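Local coordinates for protein lectin CEL-I, N-acetyl-D-galactosamine-specific C-type (Cucumaria echinata, PDB 4WQQ) that binds N-acetylgalactosamine and galactose in its natural form, with calcium in the sugar site, and in this engineered variant binds mannose, at residues E26-E31 with S44-V49; G75-Y80 with D84-D89; G113-R116 with A122-D125. The protein carries 3 engineered substitutions. One frame throughout, in Å; residues are numbered along the deposited sequence.

The three contacts follow one another along the chain, and none nests in or crosses another. Contact 1 comes first and sets helix 25-34 against strand 42-46. Its segments are joined through twelve residues, among them the end of the helix and the start of the strand. Contact 2 pairs strand 71-77 with strand 86-87, closing the eight-residue connection between them next to a bound calcium ion. Contact 3 closes the six-residue connection between strands 112-116 and 123-126, beside the sugar. All three reach the same sheet of the C-type lectin domain. Asp45 bonds to Thr88 and Ser48 to Asp89, which ties contact 1 to contact 2. Leu76 O meets Gly113 N, and Phe85 packs on Asp125, so contact 2 also borders contact 3.

Contact 1 of 3, residues E26-E31 with S44-V49; sequences ENAHHE and SDLVSV
Leu46 carries the apolar part of this contact, pushing its branched end against the helix at Ala28 and His29. Its CD1 lies 3.6 Å from His29 CA and 3.7 Å from His29 CB. The other methyl, CD2, faces Ala28 CB at 4.1 Å. One leucine thus spans two successive helix residues. Helix and strand run nearly antiparallel, with their axes 7.1 Å apart at the closest point.

The polar part belongs to His29 and Asp45, and no direct hydrogen bond crosses between the segments. The imidazole swings out toward the strand because its CG is anti to the backbone N (chi1 -177°). The edge of the ring comes near Asp45, with CD2 3.4 Å from OD1. Ring and carboxylate planes are only 10° apart. A water in the ring plane bridges the pair. It is 2.7 Å from His29 NE2 and donates to Asp45 OD2, also at 2.7 Å. OD2 has a salt bridge to Arg43 as well, while OD1 is bonded to Thr88 OG1 and weakly to Leu46 N. Both carboxylate oxygens are therefore held, which probably fixes the rotation of the group.

Around these residues, Trp25 meets the His29 ring and touches Leu46. The contact packs helix 25-34 against strand 42-46, while Tyr134 of strand 132-140 and Trp73 of strand 71-77 also touch the helix, at Ala28.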
loop_
_atom_site.group_PDB
_atom_site.type_symbol
_atom_site.label_atom_id
_atom_site.label_comp_id
_atom_site.label_asym_id
_atom_site.label_seq_id
_atom_site.Cartn_x
_atom_site.Cartn_y
_atom_site.Cartn_z
ATOM N N GLU A 26 -8.963 7.610 22.114
ATOM C CA GLU A 26 -8.939 8.803 21.255
ATOM C C GLU A 26 -7.551 8.991 20.689
ATOM O O GLU A 26 -7.391 9.235 19.484
ATOM C CB GLU A 26 -9.351 10.022 22.079
ATOM C CG GLU A 26 -10.341 10.894 21.353
ATOM C CD GLU A 26 -9.695 12.076 20.704
ATOM O OE1 GLU A 26 -9.957 13.222 21.184
ATOM O OE2 GLU A 26 -8.932 11.852 19.718
ATOM N N ASN A 27 -6.509 8.841 21.493
ATOM C CA ASN A 27 -5.190 9.045 20.959
ATOM C C ASN A 27 -4.743 7.881 20.066
ATOM O O ASN A 27 -4.111 8.088 19.074
ATOM C CB ASN A 27 -4.175 9.254 22.052
ATOM C CG ASN A 27 -2.801 9.505 21.497
ATOM O OD1 ASN A 27 -2.574 10.508 20.775
ATOM N ND2 ASN A 27 -1.902 8.630 21.775
ATOM N N ALA A 28 -5.152 6.638 20.410
ATOM C CA ALA A 28 -4.893 5.516 19.511
ATOM C C ALA A 28 -5.542 5.757 18.098
ATOM O O ALA A 28 -4.954 5.442 17.074
ATOM C CB ALA A 28 -5.364 4.246 20.152
ATOM N N HIS A 29 -6.773 6.235 18.081
ATOM C CA HIS A 29 -7.508 6.502 16.880
ATOM C C HIS A 29 -6.724 7.511 16.037
ATOM O O HIS A 29 -6.469 7.285 14.843
ATOM C CB HIS A 29 -8.888 7.020 17.241
ATOM C CG HIS A 29 -9.760 7.262 16.056
ATOM N ND1 HIS A 29 -10.909 7.993 16.125
ATOM C CD2 HIS A 29 -9.726 6.736 14.813
ATOM C CE1 HIS A 29 -11.485 8.018 14.926
ATOM N NE2 HIS A 29 -10.776 7.272 14.108
ATOM N N HIS A 30 -6.363 8.631 16.688
ATOM C CA HIS A 30 -5.490 9.643 16.081
ATOM C C HIS A 30 -4.200 9.069 15.503
ATOM O O HIS A 30 -3.867 9.360 14.356
ATOM C CB HIS A 30 -5.192 10.749 17.125
ATOM C CG HIS A 30 -4.109 11.697 16.711
ATOM N ND1 HIS A 30 -4.348 12.808 15.920
ATOM C CD2 HIS A 30 -2.781 11.679 16.948
ATOM C CE1 HIS A 30 -3.204 13.444 15.701
ATOM N NE2 HIS A 30 -2.243 12.769 16.295
ATOM N N GLU A 31 -3.463 8.259 16.268
ATOM C CA GLU A 31 -2.217 7.733 15.831
ATOM C C GLU A 31 -2.421 6.839 14.620
ATOM O O GLU A 31 -1.708 6.959 13.631
ATOM C CB GLU A 31 -1.559 6.902 16.944
ATOM C CG GLU A 31 -0.888 7.750 18.010
ATOM C CD GLU A 31 0.252 8.582 17.464
ATOM O OE1 GLU A 31 0.413 9.710 17.961
ATOM O OE2 GLU A 31 0.971 8.123 16.556
ATOM N N SER A 44 -5.629 4.352 6.933
ATOM C CA SER A 44 -5.156 3.720 8.137
ATOM C C SER A 44 -6.088 4.090 9.251
ATOM O O SER A 44 -6.482 5.218 9.377
ATOM C CB SER A 44 -3.721 4.163 8.423
ATOM O OG SER A 44 -3.173 3.583 9.609
ATOM N N ASP A 45 -6.464 3.120 10.077
ATOM C CA ASP A 45 -7.469 3.370 11.122
ATOM C C ASP A 45 -7.314 2.311 12.194
ATOM O O ASP A 45 -6.498 1.335 12.054
ATOM C CB ASP A 45 -8.839 3.378 10.479
ATOM C CG ASP A 45 -9.831 4.262 11.171
ATOM O OD1 ASP A 45 -9.814 4.342 12.441
ATOM O OD2 ASP A 45 -10.737 4.788 10.479
ATOM N N LEU A 46 -7.960 2.485 13.308
ATOM C CA LEU A 46 -8.053 1.391 14.267
ATOM C C LEU A 46 -8.655 0.144 13.584
ATOM O O LEU A 46 -9.482 0.266 12.725
ATOM C CB LEU A 46 -8.921 1.801 15.460
ATOM C CG LEU A 46 -8.175 2.657 16.506
ATOM C CD1 LEU A 46 -9.143 3.324 17.445
ATOM C CD2 LEU A 46 -7.100 1.901 17.277
ATOM N N VAL A 47 -8.214 -1.028 13.991
ATOM C CA VAL A 47 -8.650 -2.300 13.377
ATOM C C VAL A 47 -10.161 -2.454 13.536
ATOM O O VAL A 47 -10.760 -2.186 14.603
ATOM C CB VAL A 47 -7.812 -3.460 13.991
ATOM C CG1 VAL A 47 -8.107 -3.599 15.474
ATOM C CG2 VAL A 47 -8.055 -4.753 13.259
ATOM N N SER A 48 -10.800 -2.886 12.450
ATOM C CA SER A 48 -12.168 -3.393 12.477
ATOM C C SER A 48 -12.111 -4.891 12.258
ATOM O O SER A 48 -11.173 -5.344 11.632
ATOM C CB SER A 48 -12.995 -2.712 11.428
ATOM O OG SER A 48 -12.486 -2.944 10.120
ATOM N N VAL A 49 -13.120 -5.632 12.733
ATOM C CA VAL A 49 -13.052 -7.148 12.809
ATOM C C VAL A 49 -14.324 -7.682 12.162
ATOM O O VAL A 49 -15.428 -7.343 12.579
ATOM C CB VAL A 49 -12.880 -7.641 14.247
ATOM C CG1 VAL A 49 -12.684 -9.171 14.294
ATOM C CG2 VAL A 49 -11.634 -6.996 14.849
HETATM O O HOH W 1 -11.490 7.181 11.469
#

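Contact 2 of 3, residues G75-Y80 with D84-D89. With CA (calcium ion), chain E.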
loop_
_atom_site.group_PDB
_atom_site.type_symbol
_atom_site.label_atom_id
_atom_site.label_comp_id
_atom_site.label_asym_id
_atom_site.label_seq_id
_atom_site.Cartn_x
_atom_site.Cartn_y
_atom_site.Cartn_z
ATOM N N GLY A 75 -11.406 -0.332 16.624
ATOM C CA GLY A 75 -12.102 0.830 16.116
ATOM C C GLY A 75 -13.603 0.915 16.364
ATOM O O GLY A 75 -14.295 1.573 15.624
ATOM N N LEU A 76 -14.063 0.343 17.461
ATOM C CA LEU A 76 -15.503 0.175 17.728
ATOM C C LEU A 76 -15.914 1.165 18.792
ATOM O O LEU A 76 -15.251 1.292 19.829
ATOM C CB LEU A 76 -15.801 -1.265 18.222
ATOM C CG LEU A 76 -17.260 -1.733 18.248
ATOM C CD1 LEU A 76 -17.776 -1.985 16.878
ATOM C CD2 LEU A 76 -17.402 -2.976 19.081
ATOM N N TYR A 77 -16.968 1.931 18.498
ATOM C CA TYR A 77 -17.419 2.896 19.514
ATOM C C TYR A 77 -18.888 3.245 19.400
ATOM O O TYR A 77 -19.500 3.126 18.305
ATOM C CB TYR A 77 -16.509 4.142 19.456
ATOM C CG TYR A 77 -16.662 5.151 18.304
ATOM C CD1 TYR A 77 -16.715 4.797 16.983
ATOM C CD2 TYR A 77 -16.704 6.524 18.595
ATOM C CE1 TYR A 77 -16.853 5.756 15.961
ATOM C CE2 TYR A 77 -16.797 7.482 17.581
ATOM C CZ TYR A 77 -16.868 7.093 16.276
ATOM O OH TYR A 77 -16.987 8.010 15.300
ATOM N N ASP A 78 -19.479 3.727 20.522
ATOM C CA ASP A 78 -20.888 4.140 20.490
ATOM C C ASP A 78 -21.136 5.538 21.070
ATOM O O ASP A 78 -22.161 5.800 21.712
ATOM C CB ASP A 78 -21.761 3.091 21.179
ATOM C CG ASP A 78 -21.651 3.106 22.729
ATOM O OD1 ASP A 78 -20.614 3.440 23.287
ATOM O OD2 ASP A 78 -22.605 2.730 23.403
ATOM N N LYS A 79 -20.165 6.423 20.860
ATOM C CA LYS A 79 -20.248 7.818 21.192
ATOM C C LYS A 79 -21.490 8.490 20.605
ATOM O O LYS A 79 -22.145 9.235 21.288
ATOM C CB LYS A 79 -19.011 8.582 20.683
ATOM C CG LYS A 79 -19.050 10.045 21.001
ATOM C CD LYS A 79 -17.829 10.845 20.560
ATOM C CE LYS A 79 -18.215 12.326 20.646
ATOM N NZ LYS A 79 -17.016 13.160 20.796
ATOM N N TYR A 80 -21.792 8.257 19.337
ATOM C CA TYR A 80 -22.867 8.999 18.661
ATOM C C TYR A 80 -24.251 8.457 18.965
ATOM O O TYR A 80 -25.238 9.252 19.071
ATOM C CB TYR A 80 -22.584 9.099 17.142
ATOM C CG TYR A 80 -21.481 10.135 16.967
ATOM C CD1 TYR A 80 -21.761 11.492 17.156
ATOM C CD2 TYR A 80 -20.167 9.755 16.757
ATOM C CE1 TYR A 80 -20.760 12.437 17.108
ATOM C CE2 TYR A 80 -19.143 10.697 16.717
ATOM C CZ TYR A 80 -19.432 12.011 16.923
ATOM O OH TYR A 80 -18.438 12.944 16.866
ATOM N N ASP A 84 -25.376 1.462 20.118
ATOM C CA ASP A 84 -25.309 1.127 18.694
ATOM C C ASP A 84 -23.859 1.354 18.198
ATOM O O ASP A 84 -23.511 2.412 17.694
ATOM C CB ASP A 84 -26.272 1.943 17.885
ATOM C CG ASP A 84 -27.715 1.604 18.138
ATOM O OD1 ASP A 84 -28.016 0.479 18.627
ATOM O OD2 ASP A 84 -28.574 2.476 17.778
ATOM N N PHE A 85 -23.022 0.349 18.409
ATOM C CA PHE A 85 -21.606 0.483 18.084
ATOM C C PHE A 85 -21.401 0.551 16.594
ATOM O O PHE A 85 -22.102 -0.119 15.853
ATOM C CB PHE A 85 -20.797 -0.663 18.726
ATOM C CG PHE A 85 -20.558 -0.447 20.223
ATOM C CD1 PHE A 85 -21.508 -0.814 21.147
ATOM C CD2 PHE A 85 -19.411 0.190 20.696
ATOM C CE1 PHE A 85 -21.304 -0.580 22.504
ATOM C CE2 PHE A 85 -19.206 0.413 22.032
ATOM C CZ PHE A 85 -20.188 0.051 22.954
ATOM N N ILE A 86 -20.450 1.385 16.178
ATOM C CA ILE A 86 -20.009 1.481 14.810
ATOM C C ILE A 86 -18.461 1.344 14.740
ATOM O O ILE A 86 -17.749 1.526 15.759
ATOM C CB ILE A 86 -20.469 2.796 14.175
ATOM C CG1 ILE A 86 -19.970 4.018 14.960
ATOM C CG2 ILE A 86 -21.970 2.815 13.949
ATOM C CD1 ILE A 86 -20.108 5.305 14.238
ATOM N N TRP A 87 -17.958 1.029 13.519
ATOM C CA TRP A 87 -16.510 1.094 13.253
ATOM C C TRP A 87 -16.071 2.453 12.760
ATOM O O TRP A 87 -16.749 3.027 11.882
ATOM C CB TRP A 87 -16.131 0.063 12.210
ATOM C CG TRP A 87 -16.301 -1.398 12.608
ATOM C CD1 TRP A 87 -17.173 -2.306 11.999
ATOM C CD2 TRP A 87 -15.632 -2.120 13.618
ATOM N NE1 TRP A 87 -17.068 -3.500 12.590
ATOM C CE2 TRP A 87 -16.134 -3.443 13.593
ATOM C CE3 TRP A 87 -14.659 -1.801 14.571
ATOM C CZ2 TRP A 87 -15.696 -4.442 14.475
ATOM C CZ3 TRP A 87 -14.213 -2.832 15.445
ATOM C CH2 TRP A 87 -14.691 -4.105 15.375
ATOM N N THR A 88 -14.933 2.929 13.238
ATOM C CA THR A 88 -14.397 4.200 12.794
ATOM C C THR A 88 -14.099 4.240 11.296
ATOM O O THR A 88 -14.169 5.322 10.719
ATOM C CB THR A 88 -13.124 4.586 13.534
ATOM O OG1 THR A 88 -12.140 3.550 13.401
ATOM C CG2 THR A 88 -13.406 4.858 15.020
ATOM N N ASP A 89 -13.840 3.066 10.688
ATOM C CA ASP A 89 -13.453 2.963 9.264
ATOM C C ASP A 89 -14.622 2.936 8.320
ATOM O O ASP A 89 -14.445 2.935 7.093
ATOM C CB ASP A 89 -12.485 1.800 8.992
ATOM C CG ASP A 89 -13.081 0.424 9.131
ATOM O OD1 ASP A 89 -14.318 0.306 9.382
ATOM O OD2 ASP A 89 -12.274 -0.536 9.130
HETATM CA CA CA E . -21.599 3.175 25.603
HETATM O O HOH W 2 -21.655 0.843 25.884
#
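Gly75 O accepts the shortest hydrogen bond of the contact, from Thr88 N just past strand 86-87 (2.8 Å), and Trp87 CA adds a C-H...O contact to it at 3.3 Å. Further along, Tyr77 and Ile86 form an antiparallel hydrogen-bonded pair. Tyr77 N to Ile86 O and Ile86 N to Tyr77 O both measure 2.9 Å.

On the Leu76 and Trp87 face of the hairpin, Leu76 sets CD1 over the centre of the Trp87 six-membered ring, 3.7 Å from its centroid. Its CG also packs on Phe85 CB. On the face of Tyr77 and Ile86, Tyr77 CE1 reaches Ile86 CG1 and Thr88 CG2.

Asp78 lies over the face of Phe85, with CB 3.6 Å from the ring centroid. With CG between the backbone N and the carbonyl carbon (chi1 75°), its carboxylate lies along that face, the planes 10° apart, and reaches calcium. Asp78 OD1 and OD2 both bind the metal, at 2.5 Å each, and OD2 also accepts from Gly83 N. Glu82, Asn105, Glu110 and Asp111 complete the protein side of this site. A beta hairpin thus delivers an aspartate to a calcium site of the C-type lectin fold.

Contact 3 of 3, residues G113-R116 with A122-D125. With CA (calcium ion), chain F; MAN (alpha-D-mannopyranose), chain H.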
loop_
_atom_site.group_PDB
_atom_site.type_symbol
_atom_site.label_atom_id
_atom_site.label_comp_id
_atom_site.label_asym_id
_atom_site.label_seq_id
_atom_site.Cartn_x
_atom_site.Cartn_y
_atom_site.Cartn_z
ATOM N N GLY A 113 -14.510 0.343 22.326
ATOM C CA GLY A 113 -14.301 -1.096 22.258
ATOM C C GLY A 113 -12.846 -1.558 22.305
ATOM O O GLY A 113 -11.953 -0.838 21.878
ATOM N N GLN A 114 -12.594 -2.727 22.904
ATOM C CA GLN A 114 -11.265 -3.258 23.055
ATOM C C GLN A 114 -11.344 -4.802 23.180
ATOM O O GLN A 114 -12.339 -5.329 23.681
ATOM C CB GLN A 114 -10.557 -2.652 24.311
ATOM C CG GLN A 114 -11.300 -2.915 25.616
ATOM C CD GLN A 114 -10.741 -2.271 26.873
ATOM O OE1 GLN A 114 -11.183 -2.661 27.927
ATOM N NE2 GLN A 114 -9.862 -1.267 26.791
ATOM N N PHE A 115 -10.311 -5.495 22.743
ATOM C CA PHE A 115 -10.124 -6.920 23.133
ATOM C C PHE A 115 -9.645 -7.031 24.582
ATOM O O PHE A 115 -8.746 -6.306 25.041
ATOM C CB PHE A 115 -9.013 -7.578 22.290
ATOM C CG PHE A 115 -9.334 -7.843 20.833
ATOM C CD1 PHE A 115 -10.454 -7.374 20.187
ATOM C CD2 PHE A 115 -8.439 -8.594 20.102
ATOM C CE1 PHE A 115 -10.664 -7.627 18.856
ATOM C CE2 PHE A 115 -8.677 -8.912 18.786
ATOM C CZ PHE A 115 -9.771 -8.428 18.151
ATOM N N ARG A 116 -10.177 -8.002 25.294
ATOM C CA ARG A 116 -9.501 -8.602 26.446
ATOM C C ARG A 116 -8.347 -9.516 26.008
ATOM O O ARG A 116 -8.317 -9.975 24.880
ATOM C CB ARG A 116 -10.533 -9.460 27.241
ATOM C CG ARG A 116 -11.685 -8.596 27.615
ATOM C CD ARG A 116 -12.408 -9.005 28.842
ATOM N NE ARG A 116 -12.248 -7.913 29.795
ATOM C CZ ARG A 116 -13.244 -7.306 30.466
ATOM N NH1 ARG A 116 -14.571 -7.664 30.342
ATOM N NH2 ARG A 116 -12.900 -6.323 31.278
ATOM N N ALA A 122 -12.169 -11.717 23.385
ATOM C CA ALA A 122 -13.551 -11.255 23.486
ATOM C C ALA A 122 -13.573 -9.764 23.964
ATOM O O ALA A 122 -12.759 -9.327 24.760
ATOM C CB ALA A 122 -14.348 -12.111 24.470
ATOM N N TRP A 123 -14.536 -9.032 23.402
ATOM C CA TRP A 123 -14.604 -7.601 23.452
ATOM C C TRP A 123 -15.247 -7.080 24.742
ATOM O O TRP A 123 -16.166 -7.682 25.303
ATOM C CB TRP A 123 -15.413 -7.070 22.285
ATOM C CG TRP A 123 -15.019 -7.531 20.908
ATOM C CD1 TRP A 123 -13.956 -8.290 20.567
ATOM C CD2 TRP A 123 -15.729 -7.270 19.720
ATOM N NE1 TRP A 123 -13.921 -8.466 19.221
ATOM C CE2 TRP A 123 -15.010 -7.857 18.673
ATOM C CE3 TRP A 123 -16.880 -6.571 19.434
ATOM C CZ2 TRP A 123 -15.420 -7.756 17.374
ATOM C CZ3 TRP A 123 -17.301 -6.464 18.141
ATOM C CH2 TRP A 123 -16.559 -7.039 17.121
ATOM N N ASN A 124 -14.723 -5.921 25.193
ATOM C CA ASN A 124 -15.274 -5.128 26.253
ATOM C C ASN A 124 -15.394 -3.661 25.767
ATOM O O ASN A 124 -14.595 -3.207 24.932
ATOM C CB ASN A 124 -14.331 -5.172 27.412
ATOM C CG ASN A 124 -14.787 -4.320 28.555
ATOM O OD1 ASN A 124 -15.951 -4.310 28.942
ATOM N ND2 ASN A 124 -13.851 -3.541 29.087
ATOM N N ASP A 125 -16.400 -2.954 26.272
ATOM C CA ASP A 125 -16.469 -1.518 26.196
ATOM C C ASP A 125 -15.789 -0.890 27.414
ATOM O O ASP A 125 -15.938 -1.357 28.567
ATOM C CB ASP A 125 -17.900 -1.006 25.976
ATOM C CG ASP A 125 -18.871 -1.397 27.120
ATOM O OD1 ASP A 125 -18.621 -2.346 27.914
ATOM O OD2 ASP A 125 -19.925 -0.780 27.167
HETATM CA CA CA F . -17.499 -2.753 29.873
HETATM C C1 MAN H . -14.810 -4.577 34.695
HETATM C C2 MAN H . -16.031 -4.834 33.862
HETATM C C3 MAN H . -15.939 -4.217 32.474
HETATM C C4 MAN H . -15.441 -2.786 32.606
HETATM C C5 MAN H . -14.032 -2.848 33.241
HETATM C C6 MAN H . -13.290 -1.542 33.384
HETATM O O1 MAN H . -13.865 -5.458 34.151
HETATM O O2 MAN H . -17.050 -4.177 34.570
HETATM O O3 MAN H . -17.253 -4.222 31.928
HETATM O O4 MAN H . -15.436 -2.244 31.300
HETATM O O5 MAN H . -14.291 -3.241 34.642
HETATM O O6 MAN H . -14.296 -0.783 34.024
#
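Phe115 and Trp123 make the close-packed, buried side of this hairpin. The rings are almost parallel (9°) but offset, with little of one above the other. Phe115 CE1 is 3.4 Å from Trp123 NE1, and that nitrogen is bonded to Gln55. Helix 52-65 packs against Phe115.

Between the strands, Gln114 and Asn124 exchange two backbone bonds. Asn124 N to Gln114 O is 2.9 Å. Arg116 N to Ala122 O, at 3.0 Å, closes the pairing at the far end.

On the sugar side, the side chains of Gln114 and Asn124 are also firmly held. Asn124 extends toward the ligand, its CG anti to the backbone N (chi1 177°). Its ND2 makes two bonds, to Gln114 OE1 and to mannose O4, both 3.0 Å long, while OD1 binds calcium at 2.4 Å. These partners settle which end of the amide is nitrogen. Gln114 OE1 accepts from Asn126 as well, so it probably steadies Asn124 as a second-shell residue. The looser end is Arg116, which is partly exposed. Its guanidinium stacks over the Asn124 amide at 10°, but NH2 bonds mannose O1 only weakly.

Asp125 binds the same calcium through OD1 and O, and mannose adds O3 and O4. Engineered Glu102 and Asn104, with Glu110, complete the site. Trp123, Asn124 and Asp125 form the WND motif of the C-type lectin sugar site.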